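Local coordinates for protein LysR family transcriptional regulator (Vibrio vulnificus, PDB 5B7H) that probably acts as an OxyR-like LysR-type DNA-binding transcription regulator that responds to hydrogen peroxide, this chain being its regulatory domain, at residues T59-G64 against D78-R83; L196-S201 against T207-A212. The protein carries 1 engineered substitution. All coordinates share one frame; numbering follows the deposited sequence. Where two conformers were deposited one is given.

Interaction 1 of 2, residues T59-G64 against D78-R83; sequences TALRHG and DGMESR
The carbonyl oxygen of Leu61 is gripped twice at the end of helix 54-62, while the side chain of the same residue packs on Met80. Gly64 N donates to Leu61 O at 3.1 Å, and the Arg199 guanidinium donates to it through NH1. Gly64, with positive phi (73°), closes the helix in a Schellman motif where the chain turns away; just before it, His63 N still makes the helical bond to Thr59 O at 2.9 Å.

The contact itself is small and apolar. Leu61 and Met80 run alongside each other in opposite directions, with Leu61 CD2 3.6 Å from Met80 SD and 4.1 Å from Met80 CG. Leu61 reaches the thioether because its CG lies anti to the backbone N (chi1 -178°), which sends the isobutyl group out from the helix. The Met80 chain folds at chi2 (-66°) and again at chi3, so sulfur faces the leucine. Met80 CE lies 4.3 Å from Arg62 CG in one of the two Arg62 conformers, a loose contact of doubtful weight at the protein surface.

Met80 precedes strand 81-95, whose first residues pair with strand 180-198 through backbone bonds of Glu81 with Trp198 and of Arg83 with Leu196. Both Leu61 and Met80 also touch Val197, so the C-terminal end of helix 54-62 and the approach to strand 81-95 meet over one face of the sheet, at strand 180-198.

Interaction 2 of 2, residues L196-S201 against T207-A212; sequences LVWRPS and TFNQLA. With SO4 (sulfate ion), chain D.
Trp198 and Phe208 carry the contact between the end of strand 180-198 and helix 205-217, consecutive elements that run antiparallel to each other within the type 2 periplasmic-binding-protein-like fold of the LysR regulatory domain.

In the aromatic contact, Phe208 lies over one face of the indole, with CD2 3.3 Å from Trp198 CG and CB 3.9 Å from the centroid of the six-membered ring in a CH-pi contact. The Phe208 ring is tilted 43° to the five-membered ring, so the pair is oblique. Trp198 CG sits between its own backbone N and carbonyl carbon (chi1 62°), which lays the indole alongside the helix.

Aliphatic packing fills the other end: Leu196 CD2 meets Leu211 CD2 at 4.0 Å and Ala212 CB at 4.2 Å, and rests 3.8 Å from Phe208 O.

Polar groups lie at the margins. Asn209 OD1, 3.9 Å from Trp198 CH2, accepts a hydrogen bond from Arg83 NH1, which ties the helix to strand 81-95. A sulfate, probably from the crystallisation liquor, is held by Ser203 N and Arg199: NH2 donates to its O2 at 3.0 Å, nearly straight at 170°, from the guanidinium edge.

In the fold
The two interactions, with centres about 10 Å apart, meet on one sheet: interaction 1 uses the start of strand 81-95 and interaction 2 the end of its neighbour 180-198. Interaction 1 is the smaller and more open: a buried leucine meets a partly exposed methionine, beside a surface arginine. Interaction 2 is mostly buried, buries over twice the area, and relies on aromatic and aliphatic packing against the C-terminal helix. Val197 points away from that helix, and its side chain touches Leu61 and Met80, so the two contacts use opposite faces of the strand. Arg199, just past strand 180-198, binds the end of helix 54-62, and Arg83 of strand 81-95 binds Asn209 of helix 205-217.

Interaction 1 of 2, residues T59-G64 against D78-R83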
loop_
_atom_site.group_PDB
_atom_site.type_symbol
_atom_site.label_atom_id
_atom_site.label_comp_id
_atom_site.label_asym_id
_atom_site.label_seq_id
_atom_site.Cartn_x
_atom_site.Cartn_y
_atom_site.Cartn_z
ATOM N N THR A 59 -10.358 7.839 -15.929
ATOM C CA THR A 59 -10.331 7.338 -17.306
ATOM C C THR A 59 -10.987 5.959 -17.405
ATOM O O THR A 59 -11.830 5.721 -18.284
ATOM C CB THR A 59 -8.882 7.262 -17.734
ATOM O OG1 THR A 59 -8.305 8.582 -17.645
ATOM C CG2 THR A 59 -8.770 6.703 -19.160
ATOM N N ALA A 60 -10.674 5.065 -16.454
ATOM C CA ALA A 60 -11.297 3.751 -16.482
ATOM C C ALA A 60 -12.805 3.842 -16.285
ATOM O O ALA A 60 -13.569 3.126 -16.958
ATOM C CB ALA A 60 -10.690 2.901 -15.364
ATOM N N LEU A 61 -13.263 4.765 -15.417
ATOM C CA LEU A 61 -14.689 4.934 -15.234
ATOM C C LEU A 61 -15.349 5.447 -16.509
ATOM O O LEU A 61 -16.406 4.935 -16.906
ATOM C CB LEU A 61 -14.930 5.924 -14.086
ATOM C CG LEU A 61 -16.414 6.172 -13.753
ATOM C CD1 LEU A 61 -17.140 4.902 -13.238
ATOM C CD2 LEU A 61 -16.548 7.405 -12.807
ATOM N N ARG A 62 -14.756 6.475 -17.139
ATOM C CA ARG A 62 -15.304 7.009 -18.389
ATOM C C ARG A 62 -15.429 5.900 -19.411
ATOM O O ARG A 62 -16.454 5.795 -20.124
ATOM C CB ARG A 62 -14.329 8.055 -18.921
ATOM C CG ARG A 62 -14.527 9.411 -18.261
ATOM C CD ARG A 62 -13.879 10.582 -19.046
ATOM N NE ARG A 62 -12.481 10.392 -19.422
ATOM C CZ ARG A 62 -11.423 10.604 -18.624
ATOM N NH1 ARG A 62 -11.568 11.044 -17.371
ATOM N NH2 ARG A 62 -10.206 10.390 -19.097
ATOM N N HIS A 63 -14.395 5.055 -19.480
ATOM C CA HIS A 63 -14.303 4.009 -20.501
ATOM C C HIS A 63 -15.131 2.770 -20.150
ATOM O O HIS A 63 -15.077 1.771 -20.868
ATOM C CB HIS A 63 -12.836 3.628 -20.680
ATOM C CG HIS A 63 -12.021 4.677 -21.393
ATOM N ND1 HIS A 63 -10.748 4.434 -21.853
ATOM C CD2 HIS A 63 -12.297 5.956 -21.739
ATOM C CE1 HIS A 63 -10.279 5.510 -22.465
ATOM N NE2 HIS A 63 -11.203 6.448 -22.417
ATOM N N GLY A 64 -15.863 2.786 -19.035
ATOM C CA GLY A 64 -16.724 1.681 -18.692
ATOM C C GLY A 64 -15.983 0.453 -18.233
ATOM O O GLY A 64 -16.573 -0.633 -18.169
ATOM N N ASP A 78 -15.848 16.538 -13.859
ATOM C CA ASP A 78 -16.885 17.025 -14.756
ATOM C C ASP A 78 -17.551 15.862 -15.479
ATOM O O ASP A 78 -16.881 14.970 -16.014
ATOM C CB ASP A 78 -16.265 17.999 -15.782
ATOM C CG ASP A 78 -17.317 18.640 -16.730
ATOM O OD1 ASP A 78 -17.607 19.844 -16.582
ATOM O OD2 ASP A 78 -17.825 17.957 -17.659
ATOM N N GLY A 79 -18.866 15.930 -15.561
ATOM C CA GLY A 79 -19.646 14.986 -16.332
ATOM C C GLY A 79 -20.006 13.719 -15.570
ATOM O O GLY A 79 -20.835 12.940 -16.064
ATOM N N MET A 80 -19.389 13.460 -14.422
ATOM C CA MET A 80 -19.756 12.294 -13.619
ATOM C C MET A 80 -20.774 12.670 -12.550
ATOM O O MET A 80 -21.055 13.848 -12.275
ATOM C CB MET A 80 -18.532 11.686 -12.923
ATOM C CG MET A 80 -17.352 11.332 -13.841
ATOM S SD MET A 80 -17.844 9.950 -15.012
ATOM C CE MET A 80 -18.091 10.917 -16.472
ATOM N N GLU A 81 -21.379 11.665 -11.965
ATOM C CA GLU A 81 -22.279 11.900 -10.860
ATOM C C GLU A 81 -21.514 11.513 -9.600
ATOM O O GLU A 81 -20.710 10.587 -9.614
ATOM C CB GLU A 81 -23.463 11.003 -11.140
ATOM C CG GLU A 81 -24.497 10.913 -10.204
ATOM C CD GLU A 81 -25.765 11.066 -10.985
ATOM O OE1 GLU A 81 -25.725 10.903 -12.226
ATOM O OE2 GLU A 81 -26.779 11.387 -10.375
ATOM N N SER A 82 -21.699 12.258 -8.529
ATOM C CA SER A 82 -21.003 11.972 -7.277
ATOM C C SER A 82 -21.889 12.177 -6.079
ATOM O O SER A 82 -22.867 12.905 -6.106
ATOM C CB SER A 82 -19.684 12.715 -7.139
ATOM O OG SER A 82 -19.930 14.060 -6.880
ATOM N N ARG A 83 -21.498 11.518 -4.997
ATOM C CA ARG A 83 -22.188 11.620 -3.730
ATOM C C ARG A 83 -21.127 11.590 -2.640
ATOM O O ARG A 83 -20.415 10.590 -2.525
ATOM C CB ARG A 83 -23.128 10.418 -3.554
ATOM C CG ARG A 83 -23.912 10.470 -2.288
ATOM C CD ARG A 83 -25.143 9.543 -2.385
ATOM N NE ARG A 83 -25.674 9.373 -1.069
ATOM C CZ ARG A 83 -26.696 8.609 -0.787
ATOM N NH1 ARG A 83 -27.274 7.896 -1.758
ATOM N NH2 ARG A 83 -27.073 8.515 0.483
#

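Interaction 2 of 2, residues L196-S201 against T207-A212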
loop_
_atom_site.group_PDB
_atom_site.type_symbol
_atom_site.label_atom_id
_atom_site.label_comp_id
_atom_site.label_asym_id
_atom_site.label_seq_id
_atom_site.Cartn_x
_atom_site.Cartn_y
_atom_site.Cartn_z
ATOM N N LEU A 196 -18.459 8.734 -3.555
ATOM C CA LEU A 196 -18.630 7.753 -4.618
ATOM C C LEU A 196 -18.869 8.518 -5.918
ATOM O O LEU A 196 -19.550 9.550 -5.931
ATOM C CB LEU A 196 -19.809 6.798 -4.391
ATOM C CG LEU A 196 -19.419 5.558 -3.551
ATOM C CD1 LEU A 196 -18.995 5.955 -2.084
ATOM C CD2 LEU A 196 -20.599 4.527 -3.578
ATOM N N VAL A 197 -18.349 7.991 -7.014
ATOM C CA VAL A 197 -18.427 8.650 -8.326
ATOM C C VAL A 197 -18.781 7.608 -9.374
ATOM O O VAL A 197 -18.164 6.536 -9.417
ATOM C CB VAL A 197 -17.081 9.297 -8.694
ATOM C CG1 VAL A 197 -17.163 10.046 -10.054
ATOM C CG2 VAL A 197 -16.687 10.323 -7.601
ATOM N N TRP A 198 -19.705 7.941 -10.286
ATOM C CA TRP A 198 -20.158 6.973 -11.294
ATOM C C TRP A 198 -20.651 7.712 -12.533
ATOM O O TRP A 198 -20.746 8.935 -12.545
ATOM C CB TRP A 198 -21.246 6.026 -10.790
ATOM C CG TRP A 198 -22.537 6.675 -10.359
ATOM C CD1 TRP A 198 -23.657 6.865 -11.135
ATOM C CD2 TRP A 198 -22.869 7.129 -9.033
ATOM N NE1 TRP A 198 -24.694 7.418 -10.355
ATOM C CE2 TRP A 198 -24.210 7.592 -9.071
ATOM C CE3 TRP A 198 -22.155 7.213 -7.831
ATOM C CZ2 TRP A 198 -24.860 8.130 -7.930
ATOM C CZ3 TRP A 198 -22.818 7.746 -6.685
ATOM C CH2 TRP A 198 -24.164 8.182 -6.762
ATOM N N ARG A 199 -21.002 6.955 -13.576
ATOM C CA ARG A 199 -21.444 7.584 -14.839
ATOM C C ARG A 199 -22.925 7.896 -14.776
ATOM O O ARG A 199 -23.721 7.041 -14.368
ATOM C CB ARG A 199 -21.236 6.647 -16.001
ATOM C CG ARG A 199 -19.748 6.338 -16.253
ATOM C CD ARG A 199 -19.565 5.503 -17.526
ATOM N NE ARG A 199 -20.229 4.211 -17.456
ATOM C CZ ARG A 199 -19.727 3.169 -16.776
ATOM N NH1 ARG A 199 -18.552 3.268 -16.132
ATOM N NH2 ARG A 199 -20.428 2.039 -16.726
ATOM N N PRO A 200 -23.343 9.092 -15.200
ATOM C CA PRO A 200 -24.792 9.399 -15.211
ATOM C C PRO A 200 -25.607 8.438 -16.043
ATOM O O PRO A 200 -26.806 8.260 -15.765
ATOM C CB PRO A 200 -24.856 10.786 -15.870
ATOM C CG PRO A 200 -23.493 11.387 -15.731
ATOM C CD PRO A 200 -22.483 10.227 -15.614
ATOM N N SER A 201 -25.012 7.851 -17.077
ATOM C CA SER A 201 -25.744 6.896 -17.918
ATOM C C SER A 201 -25.851 5.503 -17.331
ATOM O O SER A 201 -26.482 4.635 -17.949
ATOM C CB SER A 201 -25.150 6.793 -19.348
ATOM O OG SER A 201 -23.783 6.373 -19.324
ATOM N N THR A 207 -28.001 0.523 -7.032
ATOM C CA THR A 207 -26.896 -0.145 -6.359
ATOM C C THR A 207 -25.927 0.872 -5.756
ATOM O O THR A 207 -25.491 0.717 -4.617
ATOM C CB THR A 207 -26.154 -1.037 -7.365
ATOM O OG1 THR A 207 -27.105 -1.910 -7.980
ATOM C CG2 THR A 207 -25.099 -1.847 -6.705
ATOM N N PHE A 208 -25.581 1.922 -6.516
ATOM C CA PHE A 208 -24.583 2.879 -6.037
ATOM C C PHE A 208 -25.086 3.633 -4.827
ATOM O O PHE A 208 -24.310 3.873 -3.890
ATOM C CB PHE A 208 -24.185 3.860 -7.134
ATOM C CG PHE A 208 -23.607 3.199 -8.370
ATOM C CD1 PHE A 208 -22.873 2.002 -8.295
ATOM C CD2 PHE A 208 -23.861 3.751 -9.625
ATOM C CE1 PHE A 208 -22.396 1.405 -9.485
ATOM C CE2 PHE A 208 -23.370 3.171 -10.799
ATOM C CZ PHE A 208 -22.638 1.982 -10.721
ATOM N N ASN A 209 -26.378 3.974 -4.810
ATOM C CA ASN A 209 -26.906 4.696 -3.658
ATOM C C ASN A 209 -26.953 3.796 -2.421
ATOM O O ASN A 209 -26.645 4.259 -1.318
ATOM C CB ASN A 209 -28.253 5.347 -3.998
ATOM C CG ASN A 209 -28.096 6.634 -4.843
ATOM O OD1 ASN A 209 -27.266 7.500 -4.558
ATOM N ND2 ASN A 209 -28.911 6.748 -5.883
ATOM N N GLN A 210 -27.292 2.503 -2.570
ATOM C CA GLN A 210 -27.203 1.591 -1.407
ATOM C C GLN A 210 -25.771 1.443 -0.919
ATOM O O GLN A 210 -25.518 1.388 0.287
ATOM C CB GLN A 210 -27.729 0.189 -1.718
ATOM C CG GLN A 210 -29.244 0.128 -1.908
ATOM C CD GLN A 210 -29.723 -1.213 -2.417
ATOM O OE1 GLN A 210 -29.841 -1.425 -3.635
ATOM N NE2 GLN A 210 -30.004 -2.133 -1.490
ATOM N N LEU A 211 -24.817 1.344 -1.847
ATOM C CA LEU A 211 -23.434 1.264 -1.465
ATOM C C LEU A 211 -23.013 2.531 -0.738
ATOM O O LEU A 211 -22.247 2.460 0.217
ATOM C CB LEU A 211 -22.593 1.060 -2.735
ATOM C CG LEU A 211 -21.161 0.689 -2.450
ATOM C CD1 LEU A 211 -21.105 -0.614 -1.648
ATOM C CD2 LEU A 211 -20.419 0.546 -3.817
ATOM N N ALA A 212 -23.460 3.702 -1.212
ATOM C CA ALA A 212 -23.091 4.961 -0.570
ATOM C C ALA A 212 -23.571 4.987 0.882
ATOM O O ALA A 212 -22.821 5.437 1.765
ATOM C CB ALA A 212 -23.716 6.141 -1.347
HETATM S S SO4 D . -23.758 0.325 -17.442
HETATM O O1 SO4 D . -25.121 0.572 -16.960
HETATM O O2 SO4 D . -23.156 1.583 -17.921
HETATM O O3 SO4 D . -23.771 -0.706 -18.473
HETATM O O4 SO4 D . -23.006 -0.244 -16.329
#